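Local coordinates for protein SsfS6 (Streptomyces sp. SF2575, PDB 4FZR) that belongs to the erythromycin biosynthesis protein CIII-like family and is built from two parallel-sheet domains, in keeping with the GT-B clan, at residues 125-130 and 143-148; 66-71 and 113-118; 163-168 and 178-183; 19-24 and 133-138. All blocks are in the same frame, centred on the assembly; numbering follows the deposited sequence.

Interaction 1 (125-130 and 143-148); sequences DLVLTE and LGIPWI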
loop_
_atom_site.group_PDB
_atom_site.type_symbol
_atom_site.label_atom_id
_atom_site.label_comp_id
_atom_site.label_asym_id
_atom_site.label_seq_id
_atom_site.Cartn_x
_atom_site.Cartn_y
_atom_site.Cartn_z
ATOM N N ASP A 125 -14.795 14.446 -3.271
ATOM C CA ASP A 125 -14.533 15.629 -4.071
ATOM C C ASP A 125 -14.143 15.198 -5.475
ATOM O O ASP A 125 -14.245 15.969 -6.424
ATOM C CB ASP A 125 -13.381 16.445 -3.476
ATOM C CG ASP A 125 -13.464 16.579 -1.969
ATOM O OD1 ASP A 125 -14.551 16.904 -1.454
ATOM O OD2 ASP A 125 -12.430 16.362 -1.306
ATOM N N LEU A 126 -13.693 13.953 -5.599
ATOM C CA LEU A 126 -13.037 13.503 -6.814
ATOM C C LEU A 126 -13.268 12.017 -7.041
ATOM O O LEU A 126 -13.330 11.238 -6.091
ATOM C CB LEU A 126 -11.537 13.775 -6.695
ATOM C CG LEU A 126 -10.707 14.025 -7.953
ATOM C CD1 LEU A 126 -11.455 14.876 -8.952
ATOM C CD2 LEU A 126 -9.423 14.716 -7.538
ATOM N N VAL A 127 -13.403 11.634 -8.306
ATOM C CA VAL A 127 -13.461 10.228 -8.681
ATOM C C VAL A 127 -12.235 9.888 -9.514
ATOM O O VAL A 127 -11.961 10.543 -10.517
ATOM C CB VAL A 127 -14.739 9.888 -9.492
ATOM C CG1 VAL A 127 -14.705 8.439 -9.962
ATOM C CG2 VAL A 127 -15.988 10.134 -8.660
ATOM N N LEU A 128 -11.484 8.885 -9.072
ATOM C CA LEU A 128 -10.383 8.336 -9.856
ATOM C C LEU A 128 -10.796 6.974 -10.404
ATOM O O LEU A 128 -11.348 6.145 -9.678
ATOM C CB LEU A 128 -9.123 8.205 -8.999
ATOM C CG LEU A 128 -8.018 7.275 -9.515
ATOM C CD1 LEU A 128 -7.458 7.759 -10.844
ATOM C CD2 LEU A 128 -6.908 7.148 -8.479
ATOM N N THR A 129 -10.532 6.742 -11.684
ATOM C CA THR A 129 -11.010 5.529 -12.326
ATOM C C THR A 129 -10.144 5.108 -13.511
ATOM O O THR A 129 -9.262 5.841 -13.957
ATOM C CB THR A 129 -12.459 5.718 -12.809
ATOM O OG1 THR A 129 -13.022 4.451 -13.165
ATOM C CG2 THR A 129 -12.506 6.656 -14.002
ATOM N N GLU A 130 -10.408 3.904 -14.000
ATOM C CA GLU A 130 -9.717 3.351 -15.156
ATOM C C GLU A 130 -10.567 3.596 -16.406
ATOM O O GLU A 130 -11.794 3.586 -16.337
ATOM C CB GLU A 130 -9.468 1.861 -14.922
ATOM C CG GLU A 130 -8.906 1.107 -16.094
ATOM C CD GLU A 130 -9.977 0.355 -16.855
ATOM O OE1 GLU A 130 -10.837 -0.278 -16.207
ATOM O OE2 GLU A 130 -9.965 0.404 -18.102
ATOM N N LEU A 143 -23.181 13.370 -9.460
ATOM C CA LEU A 143 -23.005 14.217 -8.280
ATOM C C LEU A 143 -22.445 15.587 -8.646
ATOM O O LEU A 143 -22.308 16.458 -7.788
ATOM C CB LEU A 143 -22.057 13.562 -7.272
ATOM C CG LEU A 143 -22.413 12.204 -6.668
ATOM C CD1 LEU A 143 -21.380 11.842 -5.610
ATOM C CD2 LEU A 143 -23.812 12.197 -6.075
ATOM N N GLY A 144 -22.102 15.771 -9.916
ATOM C CA GLY A 144 -21.513 17.017 -10.369
ATOM C C GLY A 144 -20.156 17.293 -9.745
ATOM O O GLY A 144 -19.923 18.377 -9.210
ATOM N N ILE A 145 -19.263 16.308 -9.809
ATOM C CA ILE A 145 -17.893 16.472 -9.327
ATOM C C ILE A 145 -16.913 16.015 -10.406
ATOM O O ILE A 145 -17.260 15.200 -11.260
ATOM C CB ILE A 145 -17.638 15.670 -8.029
ATOM C CG1 ILE A 145 -17.752 14.164 -8.293
ATOM C CG2 ILE A 145 -18.592 16.124 -6.922
ATOM C CD1 ILE A 145 -17.566 13.319 -7.059
ATOM N N PRO A 146 -15.683 16.553 -10.380
ATOM C CA PRO A 146 -14.667 16.197 -11.380
ATOM C C PRO A 146 -14.216 14.743 -11.261
ATOM O O PRO A 146 -14.366 14.147 -10.199
ATOM C CB PRO A 146 -13.505 17.147 -11.056
ATOM C CG PRO A 146 -13.728 17.569 -9.643
ATOM C CD PRO A 146 -15.202 17.573 -9.433
ATOM N N TRP A 147 -13.675 14.177 -12.335
ATOM C CA TRP A 147 -13.136 12.824 -12.273
ATOM C C TRP A 147 -11.828 12.722 -13.046
ATOM O O TRP A 147 -11.557 13.523 -13.937
ATOM C CB TRP A 147 -14.154 11.794 -12.782
ATOM C CG TRP A 147 -14.488 11.915 -14.232
ATOM C CD1 TRP A 147 -15.284 12.857 -14.815
ATOM C CD2 TRP A 147 -14.050 11.050 -15.287
ATOM N NE1 TRP A 147 -15.363 12.637 -16.168
ATOM C CE2 TRP A 147 -14.613 11.535 -16.484
ATOM C CE3 TRP A 147 -13.232 9.917 -15.335
ATOM C CZ2 TRP A 147 -14.385 10.925 -17.717
ATOM C CZ3 TRP A 147 -13.004 9.313 -16.560
ATOM C CH2 TRP A 147 -13.580 9.818 -17.734
ATOM N N ILE A 148 -11.015 11.738 -12.686
ATOM C CA ILE A 148 -9.721 11.540 -13.317
ATOM C C ILE A 148 -9.687 10.182 -14.000
ATOM O O ILE A 148 -10.182 9.190 -13.463
ATOM C CB ILE A 148 -8.583 11.647 -12.291
ATOM C CG1 ILE A 148 -8.452 13.094 -11.820
ATOM C CG2 ILE A 148 -7.268 11.176 -12.892
ATOM C CD1 ILE A 148 -8.177 13.223 -10.353
#
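The side chain of Ile148 meets Leu126, Val127 and Leu128, and it can be followed outward. Ile148 CB stands 4.0 Å from Val127 O. At the branch, Ile148 CG2 meets Leu128 CD1 at 4.0 Å. The other arm, with CG1 anti to the carbonyl carbon (chi1 -70°), runs back along the partner strand until Ile148 CD1 lies 3.4 Å from Leu126 CD2, a snug methyl-to-methyl approach. Leu126 uses its second methyl differently, crossing the Pro146 ring at about a right angle with Leu126 CD1 3.6 Å from Pro146 CG.

The backbones pair as parallel strands. Ile148 N donates to Val127 O at 2.7 Å. Thr129 N reaches Ile148 O at 3.0 Å, and Val127 N reaches Pro146 O at 3.3 Å. On the sheet face away from the Ile148 side chain, Val127 CB meets Trp147 CB at 3.8 Å, and Thr129 CG2 approaches the indole obliquely.

Strands 126-130 and 147-150, with helix 135-143 between them, form a beta-alpha-beta crossover. The helix packs on the Val127 and Trp147 face through Ala140, while strand 17-21 pairs with the other edge of 126-130.

Interaction 2 (66-71 and 113-118); sequences APTCPS and DEALAL
Thr68 and Glu114 meet at the closest approach of the two backbones, but their side chains part company. The CB of Glu114 faces the loop and rests 3.2 Å from Thr68 O, a contact of a methylene with a carbonyl oxygen. Beyond CB the glutamate bends, chi2 being -56°, and this turn carries its carboxylate away from 66-71. Thr68 instead sends its methyl toward the helix: with OG1 placed between the backbone N and the carbonyl carbon (chi1 57°), Thr68 CG2 lies beside the backbone N and comes 4.0 Å from Ala115 CB.

One helical turn beyond Glu114, Leu118 points at the strand end, and Leu118 CD2 meets Ala66 CB at 3.8 Å. Strand 65-67 is thus touched through Ala66, and the corner after it through Thr68. Ala49 of strand 45-51 touches both Thr68 and Leu118, and Phe222 of the second subunit also packs on Leu118.

The polar link is indirect. A water accepts from Glu114 N at 2.9 Å and lies 2.9 Å from Thr68 O, to which it can donate, though other acceptors compete for its protons. Helix 93-122 is kinked here, and the N-H of Glu114 has no bond to the preceding turn. In chemical terms, the direct side-chain contact is apolar, made through methyl groups with no hydrogen bond across it, while the Glu114 N-H that the kink deprives of a helical partner is met by water.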
loop_
_atom_site.group_PDB
_atom_site.type_symbol
_atom_site.label_atom_id
_atom_site.label_comp_id
_atom_site.label_asym_id
_atom_site.label_seq_id
_atom_site.Cartn_x
_atom_site.Cartn_y
_atom_site.Cartn_z
ATOM N N ALA A 66 -14.637 -0.904 -0.322
ATOM C CA ALA A 66 -16.093 -0.936 -0.195
ATOM C C ALA A 66 -16.688 -1.590 -1.442
ATOM O O ALA A 66 -16.317 -1.240 -2.559
ATOM C CB ALA A 66 -16.646 0.469 -0.020
ATOM N N PRO A 67 -17.618 -2.541 -1.257
ATOM C CA PRO A 67 -18.154 -3.303 -2.391
ATOM C C PRO A 67 -19.276 -2.570 -3.125
ATOM O O PRO A 67 -20.119 -1.951 -2.480
ATOM C CB PRO A 67 -18.690 -4.568 -1.724
ATOM C CG PRO A 67 -19.133 -4.102 -0.366
ATOM C CD PRO A 67 -18.205 -2.974 0.025
ATOM N N THR A 68 -19.284 -2.641 -4.453
ATOM C CA THR A 68 -20.309 -1.966 -5.250
ATOM C C THR A 68 -21.261 -2.954 -5.924
ATOM O O THR A 68 -22.258 -2.555 -6.525
ATOM C CB THR A 68 -19.679 -1.055 -6.319
ATOM O OG1 THR A 68 -18.807 -1.822 -7.159
ATOM C CG2 THR A 68 -18.896 0.067 -5.653
ATOM N N CYS A 69 -20.952 -4.240 -5.813
ATOM C CA CYS A 69 -21.822 -5.288 -6.329
ATOM C C CYS A 69 -21.282 -6.637 -5.868
ATOM O O CYS A 69 -20.123 -6.735 -5.466
ATOM C CB CYS A 69 -21.908 -5.231 -7.861
ATOM S SG CYS A 69 -20.403 -5.716 -8.745
ATOM N N PRO A 70 -22.128 -7.680 -5.902
ATOM C CA PRO A 70 -21.658 -9.017 -5.519
ATOM C C PRO A 70 -20.531 -9.507 -6.422
ATOM O O PRO A 70 -20.243 -8.875 -7.435
ATOM C CB PRO A 70 -22.903 -9.890 -5.697
ATOM C CG PRO A 70 -24.054 -8.945 -5.576
ATOM C CD PRO A 70 -23.575 -7.660 -6.181
ATOM N N SER A 71 -19.900 -10.618 -6.054
ATOM C CA SER A 71 -18.803 -11.177 -6.841
ATOM C C SER A 71 -19.173 -11.289 -8.328
ATOM O O SER A 71 -20.308 -11.609 -8.672
ATOM C CB SER A 71 -18.402 -12.545 -6.285
ATOM O OG SER A 71 -17.389 -13.137 -7.075
ATOM N N ASP A 113 -25.761 1.532 -8.777
ATOM C CA ASP A 113 -26.637 1.763 -7.628
ATOM C C ASP A 113 -25.850 1.880 -6.325
ATOM O O ASP A 113 -25.989 2.862 -5.594
ATOM C CB ASP A 113 -27.681 0.650 -7.505
ATOM C CG ASP A 113 -28.759 0.744 -8.569
ATOM O OD1 ASP A 113 -29.028 1.868 -9.049
ATOM O OD2 ASP A 113 -29.342 -0.304 -8.920
ATOM N N GLU A 114 -25.024 0.879 -6.040
ATOM C CA GLU A 114 -24.258 0.859 -4.799
ATOM C C GLU A 114 -23.090 1.843 -4.830
ATOM O O GLU A 114 -22.647 2.317 -3.785
ATOM C CB GLU A 114 -23.749 -0.555 -4.506
ATOM C CG GLU A 114 -24.772 -1.451 -3.832
ATOM C CD GLU A 114 -25.297 -0.855 -2.540
ATOM O OE1 GLU A 114 -24.473 -0.501 -1.669
ATOM O OE2 GLU A 114 -26.533 -0.733 -2.396
ATOM N N ALA A 115 -22.599 2.155 -6.025
ATOM C CA ALA A 115 -21.491 3.090 -6.162
ATOM C C ALA A 115 -21.983 4.514 -5.930
ATOM O O ALA A 115 -21.302 5.323 -5.292
ATOM C CB ALA A 115 -20.840 2.961 -7.537
ATOM N N LEU A 116 -23.173 4.814 -6.438
ATOM C CA LEU A 116 -23.754 6.139 -6.279
ATOM C C LEU A 116 -24.218 6.353 -4.842
ATOM O O LEU A 116 -24.003 7.421 -4.267
ATOM C CB LEU A 116 -24.928 6.330 -7.234
ATOM C CG LEU A 116 -25.538 7.730 -7.195
ATOM C CD1 LEU A 116 -24.481 8.791 -7.486
ATOM C CD2 LEU A 116 -26.690 7.844 -8.179
ATOM N N ALA A 117 -24.850 5.332 -4.268
ATOM C CA ALA A 117 -25.320 5.396 -2.889
ATOM C C ALA A 117 -24.131 5.612 -1.966
ATOM O O ALA A 117 -24.194 6.404 -1.028
ATOM C CB ALA A 117 -26.067 4.115 -2.508
ATOM N N LEU A 118 -23.041 4.909 -2.248
ATOM C CA LEU A 118 -21.824 5.044 -1.461
ATOM C C LEU A 118 -21.278 6.469 -1.544
ATOM O O LEU A 118 -20.896 7.051 -0.531
ATOM C CB LEU A 118 -20.771 4.047 -1.947
ATOM C CG LEU A 118 -19.409 4.114 -1.258
ATOM C CD1 LEU A 118 -19.520 3.820 0.236
ATOM C CD2 LEU A 118 -18.448 3.149 -1.930
HETATM O O HOH W 1 -24.949 -1.754 -7.239
#

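Interaction 3 (163-168 and 178-183); sequences AGVGEL and TDFPDP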
loop_
_atom_site.group_PDB
_atom_site.type_symbol
_atom_site.label_atom_id
_atom_site.label_comp_id
_atom_site.label_asym_id
_atom_site.label_seq_id
_atom_site.Cartn_x
_atom_site.Cartn_y
_atom_site.Cartn_z
ATOM N N ALA A 163 -18.024 2.568 -27.711
ATOM C CA ALA A 163 -19.065 1.553 -27.755
ATOM C C ALA A 163 -19.702 1.431 -26.373
ATOM O O ALA A 163 -20.893 1.141 -26.250
ATOM C CB ALA A 163 -18.494 0.221 -28.205
ATOM N N GLY A 164 -18.901 1.667 -25.336
ATOM C CA GLY A 164 -19.381 1.615 -23.968
ATOM C C GLY A 164 -20.283 2.785 -23.633
ATOM O O GLY A 164 -21.337 2.610 -23.021
ATOM N N VAL A 165 -19.863 3.984 -24.025
ATOM C CA VAL A 165 -20.675 5.177 -23.815
ATOM C C VAL A 165 -22.018 5.009 -24.514
ATOM O O VAL A 165 -23.064 5.345 -23.958
ATOM C CB VAL A 165 -19.975 6.440 -24.349
ATOM C CG1 VAL A 165 -20.922 7.631 -24.300
ATOM C CG2 VAL A 165 -18.708 6.728 -23.549
ATOM N N GLY A 166 -21.977 4.483 -25.735
ATOM C CA GLY A 166 -23.181 4.191 -26.492
ATOM C C GLY A 166 -24.165 3.341 -25.713
ATOM O O GLY A 166 -25.328 3.708 -25.555
ATOM N N GLU A 167 -23.691 2.199 -25.224
ATOM C CA GLU A 167 -24.524 1.273 -24.459
ATOM C C GLU A 167 -25.180 1.948 -23.249
ATOM O O GLU A 167 -26.239 1.519 -22.786
ATOM C CB GLU A 167 -23.685 0.076 -24.001
ATOM C CG GLU A 167 -24.475 -1.029 -23.311
ATOM C CD GLU A 167 -25.231 -1.910 -24.289
ATOM O OE1 GLU A 167 -25.425 -1.489 -25.450
ATOM O OE2 GLU A 167 -25.628 -3.029 -23.897
ATOM N N LEU A 168 -24.558 3.008 -22.746
ATOM C CA LEU A 168 -25.073 3.711 -21.573
ATOM C C LEU A 168 -25.957 4.900 -21.945
ATOM O O LEU A 168 -26.247 5.752 -21.103
ATOM C CB LEU A 168 -23.911 4.191 -20.701
ATOM C CG LEU A 168 -23.155 3.107 -19.934
ATOM C CD1 LEU A 168 -21.981 3.724 -19.196
ATOM C CD2 LEU A 168 -24.090 2.387 -18.969
ATOM N N THR A 178 -25.603 13.364 -23.333
ATOM C CA THR A 178 -25.401 12.404 -24.410
ATOM C C THR A 178 -24.013 11.772 -24.305
ATOM O O THR A 178 -23.732 10.753 -24.939
ATOM C CB THR A 178 -25.557 13.071 -25.791
ATOM O OG1 THR A 178 -24.421 13.900 -26.065
ATOM C CG2 THR A 178 -26.826 13.913 -25.835
ATOM N N ASP A 179 -23.154 12.386 -23.497
ATOM C CA ASP A 179 -21.794 11.907 -23.291
ATOM C C ASP A 179 -21.398 12.195 -21.849
ATOM O O ASP A 179 -22.112 12.895 -21.131
ATOM C CB ASP A 179 -20.837 12.622 -24.248
ATOM C CG ASP A 179 -19.508 11.903 -24.400
ATOM O OD1 ASP A 179 -19.080 11.214 -23.451
ATOM O OD2 ASP A 179 -18.888 12.032 -25.475
ATOM N N PHE A 180 -20.265 11.649 -21.423
ATOM C CA PHE A 180 -19.739 11.941 -20.098
ATOM C C PHE A 180 -18.994 13.261 -20.117
ATOM O O PHE A 180 -18.297 13.569 -21.085
ATOM C CB PHE A 180 -18.784 10.842 -19.640
ATOM C CG PHE A 180 -19.464 9.547 -19.316
ATOM C CD1 PHE A 180 -20.329 9.456 -18.239
ATOM C CD2 PHE A 180 -19.227 8.418 -20.078
ATOM C CE1 PHE A 180 -20.951 8.264 -17.934
ATOM C CE2 PHE A 180 -19.846 7.221 -19.776
ATOM C CZ PHE A 180 -20.710 7.145 -18.704
ATOM N N PRO A 181 -19.135 14.050 -19.043
ATOM C CA PRO A 181 -18.318 15.261 -18.952
ATOM C C PRO A 181 -16.843 14.888 -18.974
ATOM O O PRO A 181 -16.480 13.814 -18.496
ATOM C CB PRO A 181 -18.727 15.872 -17.603
ATOM C CG PRO A 181 -19.411 14.771 -16.853
ATOM C CD PRO A 181 -20.022 13.881 -17.882
ATOM N N ASP A 182 -16.006 15.748 -19.538
ATOM C CA ASP A 182 -14.596 15.426 -19.683
ATOM C C ASP A 182 -13.905 15.236 -18.341
ATOM O O ASP A 182 -14.281 15.850 -17.341
ATOM C CB ASP A 182 -13.882 16.504 -20.489
ATOM C CG ASP A 182 -14.177 16.403 -21.966
ATOM O OD1 ASP A 182 -15.239 15.843 -22.317
ATOM O OD2 ASP A 182 -13.351 16.873 -22.774
ATOM N N PRO A 183 -12.892 14.362 -18.316
ATOM C CA PRO A 183 -12.122 14.162 -17.088
ATOM C C PRO A 183 -11.254 15.373 -16.774
ATOM O O PRO A 183 -10.790 16.046 -17.692
ATOM C CB PRO A 183 -11.249 12.948 -17.416
ATOM C CG PRO A 183 -11.140 12.948 -18.908
ATOM C CD PRO A 183 -12.460 13.456 -19.396
#
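Leu168 N, in a residue whose side chain packs on Phe180, is approached by two carbonyl oxygens at the end of helix 158-167. Leu168 N lies 3.0 Å from Val165 O and 3.3 Å from Gly164 O. Both hydrogen bonds are weak, as suits a residue where the chain leaves helical geometry. Leu168 is at the same time the N-cap position of helix 169-173.

The two residues at this helix end that reach across are Val165 and Leu168, and both come to the edge of the Phe180 ring. Leu168 CD1 lies in the ring plane, 3.7 Å from Phe180 CZ. From Val165, CG2 lies near that plane and is 3.9 Å from Phe180 CD2. Phe180 CE2 sits between the two methyls, 4.0 Å from Val165 CG2 and 4.1 Å from Leu168 CD1. The side chain of Leu168 runs at a slant to that of Phe180, whereas Val165 and Phe180 slide past each other in opposite directions.

This contact belongs to the connection from strand 147-150 to strand 185-188 in the parallel, Rossmann-like sheet of the N-terminal half. Helix 158-167 stands early in that connection, and 178-183 is the extended loop that brings the chain back to the sheet.

Val165 divides its methyls: Val165 CG1, anti to the backbone N (chi1 172°), turns to the exposed side of the loop, where Asp179 OD1 lies 4.1 Å away. Leu172 of helix 169-173 touches both Val165 and Phe180, and Leu109 of helix 93-122 packs on Leu168.

Interaction 4 (19-24 and 133-138); sequences LVIAGC and SLTGPL
Ile21 supplies most of the apolar contact, reaching from the end of its strand to the first turn of helix 135-143. Its two arms land on successive residues: Ile21 CG2 is 3.8 Å from Thr135 CB, and Ile21 CD1 is 3.8 Å from Gly136 CA. The Ile21 and Thr135 side chains cross at about a right angle. With CG1 anti to its own carbonyl carbon (chi1 -68°) and CD1 extended, the longer arm lies against Gly136, where the helix presents bare backbone.

A polar-apolar contact sets Ser133 CB 3.8 Å from Ile21 O. Between polar atoms there is a long approach, Ser133 OG to Gly23 N at 3.9 Å; the hydrogen bond of Ser133 OG is to Glu130 OE1.

No direct hydrogen bond joins the two segments, but a third residue bridges them: Thr129 OG1 lies within hydrogen-bonding reach of both Ile21 O and Ser133 O, so its one proton must be shared between them or given to one at a time.

The contact lies at the C-terminal end of strand 17-21, which is flanked in the parallel sheet by strands 45-51 and 126-130. Helix 135-143, following 126-130 in the chain, packs over this end, and helix 93-122 touches Thr135 through Val108 and Met111.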
loop_
_atom_site.group_PDB
_atom_site.type_symbol
_atom_site.label_atom_id
_atom_site.label_comp_id
_atom_site.label_asym_id
_atom_site.label_seq_id
_atom_site.Cartn_x
_atom_site.Cartn_y
_atom_site.Cartn_z
ATOM N N LEU A 19 -12.791 8.996 -4.271
ATOM C CA LEU A 19 -13.362 7.675 -4.466
ATOM C C LEU A 19 -12.751 7.031 -5.717
ATOM O O LEU A 19 -12.941 7.515 -6.834
ATOM C CB LEU A 19 -14.884 7.775 -4.599
ATOM C CG LEU A 19 -15.642 6.461 -4.814
ATOM C CD1 LEU A 19 -15.332 5.451 -3.720
ATOM C CD2 LEU A 19 -17.140 6.711 -4.895
ATOM N N VAL A 20 -12.000 5.952 -5.522
ATOM C CA VAL A 20 -11.424 5.204 -6.635
ATOM C C VAL A 20 -12.392 4.106 -7.057
ATOM O O VAL A 20 -12.648 3.172 -6.299
ATOM C CB VAL A 20 -10.071 4.569 -6.257
ATOM C CG1 VAL A 20 -9.389 3.989 -7.495
ATOM C CG2 VAL A 20 -9.179 5.600 -5.580
ATOM N N ILE A 21 -12.940 4.227 -8.262
ATOM C CA ILE A 21 -13.923 3.265 -8.747
ATOM C C ILE A 21 -13.273 2.290 -9.724
ATOM O O ILE A 21 -12.898 2.665 -10.834
ATOM C CB ILE A 21 -15.135 3.981 -9.380
ATOM C CG1 ILE A 21 -15.911 4.725 -8.284
ATOM C CG2 ILE A 21 -16.036 2.985 -10.102
ATOM C CD1 ILE A 21 -17.114 5.493 -8.766
ATOM N N ALA A 22 -13.138 1.040 -9.287
ATOM C CA ALA A 22 -12.371 0.034 -10.021
ATOM C C ALA A 22 -13.251 -1.085 -10.582
ATOM O O ALA A 22 -14.473 -1.068 -10.425
ATOM C CB ALA A 22 -11.281 -0.546 -9.125
ATOM N N GLY A 23 -12.613 -2.059 -11.228
ATOM C CA GLY A 23 -13.319 -3.102 -11.954
ATOM C C GLY A 23 -13.654 -4.349 -11.156
ATOM O O GLY A 23 -13.879 -4.292 -9.946
ATOM N N CYS A 24 -13.698 -5.487 -11.845
ATOM C CA CYS A 24 -14.080 -6.750 -11.217
ATOM C C CYS A 24 -13.010 -7.832 -11.374
ATOM O O CYS A 24 -13.210 -8.974 -10.962
ATOM C CB CYS A 24 -15.414 -7.248 -11.784
ATOM S SG CYS A 24 -15.366 -7.686 -13.540
ATOM N N SER A 133 -13.606 1.605 -16.878
ATOM C CA SER A 133 -14.515 1.573 -15.734
ATOM C C SER A 133 -15.444 2.779 -15.782
ATOM O O SER A 133 -15.183 3.801 -15.149
ATOM C CB SER A 133 -13.735 1.577 -14.420
ATOM O OG SER A 133 -12.978 0.388 -14.269
ATOM N N LEU A 134 -16.535 2.646 -16.527
ATOM C CA LEU A 134 -17.413 3.774 -16.820
ATOM C C LEU A 134 -18.372 4.097 -15.676
ATOM O O LEU A 134 -19.161 5.038 -15.768
ATOM C CB LEU A 134 -18.198 3.508 -18.108
ATOM C CG LEU A 134 -17.362 3.429 -19.387
ATOM C CD1 LEU A 134 -18.256 3.208 -20.605
ATOM C CD2 LEU A 134 -16.520 4.688 -19.552
ATOM N N THR A 135 -18.304 3.323 -14.598
ATOM C CA THR A 135 -19.097 3.632 -13.417
ATOM C C THR A 135 -18.602 4.948 -12.823
ATOM O O THR A 135 -19.388 5.744 -12.316
ATOM C CB THR A 135 -19.015 2.517 -12.359
ATOM O OG1 THR A 135 -19.485 1.284 -12.918
ATOM C CG2 THR A 135 -19.864 2.867 -11.146
ATOM N N GLY A 136 -17.295 5.177 -12.908
ATOM C CA GLY A 136 -16.694 6.397 -12.396
ATOM C C GLY A 136 -17.301 7.661 -12.981
ATOM O O GLY A 136 -17.951 8.422 -12.267
ATOM N N PRO A 137 -17.091 7.893 -14.287
ATOM C CA PRO A 137 -17.639 9.057 -14.994
ATOM C C PRO A 137 -19.135 9.254 -14.749
ATOM O O PRO A 137 -19.596 10.394 -14.677
ATOM C CB PRO A 137 -17.396 8.718 -16.464
ATOM C CG PRO A 137 -16.225 7.814 -16.453
ATOM C CD PRO A 137 -16.314 7.020 -15.182
ATOM N N LEU A 138 -19.879 8.160 -14.630
ATOM C CA LEU A 138 -21.315 8.246 -14.389
ATOM C C LEU A 138 -21.606 8.816 -13.004
ATOM O O LEU A 138 -22.364 9.773 -12.868
ATOM C CB LEU A 138 -21.975 6.874 -14.531
ATOM C CG LEU A 138 -23.488 6.881 -14.291
ATOM C CD1 LEU A 138 -24.169 7.868 -15.229
ATOM C CD2 LEU A 138 -24.075 5.487 -14.456
#

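All four contacts belong to the N-terminal parallel-sheet half. Interactions 1 and 4 are closest, their centres about 9 Å apart: strands 17-21 and 126-130 are neighbours, and Leu128 O lies 2.9 Å from Ile21 N, probably hydrogen-bonded. Interaction 2, centred about 10 Å from interaction 4, is nested within the chain span that interaction 4 closes, and they touch where Ala115 CB comes 3.7 Å from Thr135 CG2. Interaction 3 joins interaction 1 through a probable hydrogen bond, Trp147 NE1 to Pro181 O at 2.8 Å, and interaction 4 where Leu134 CD1 lies 3.7 Å from Gly164 C. Interactions 2 and 3 remain about 10 Å apart at their nearest atoms.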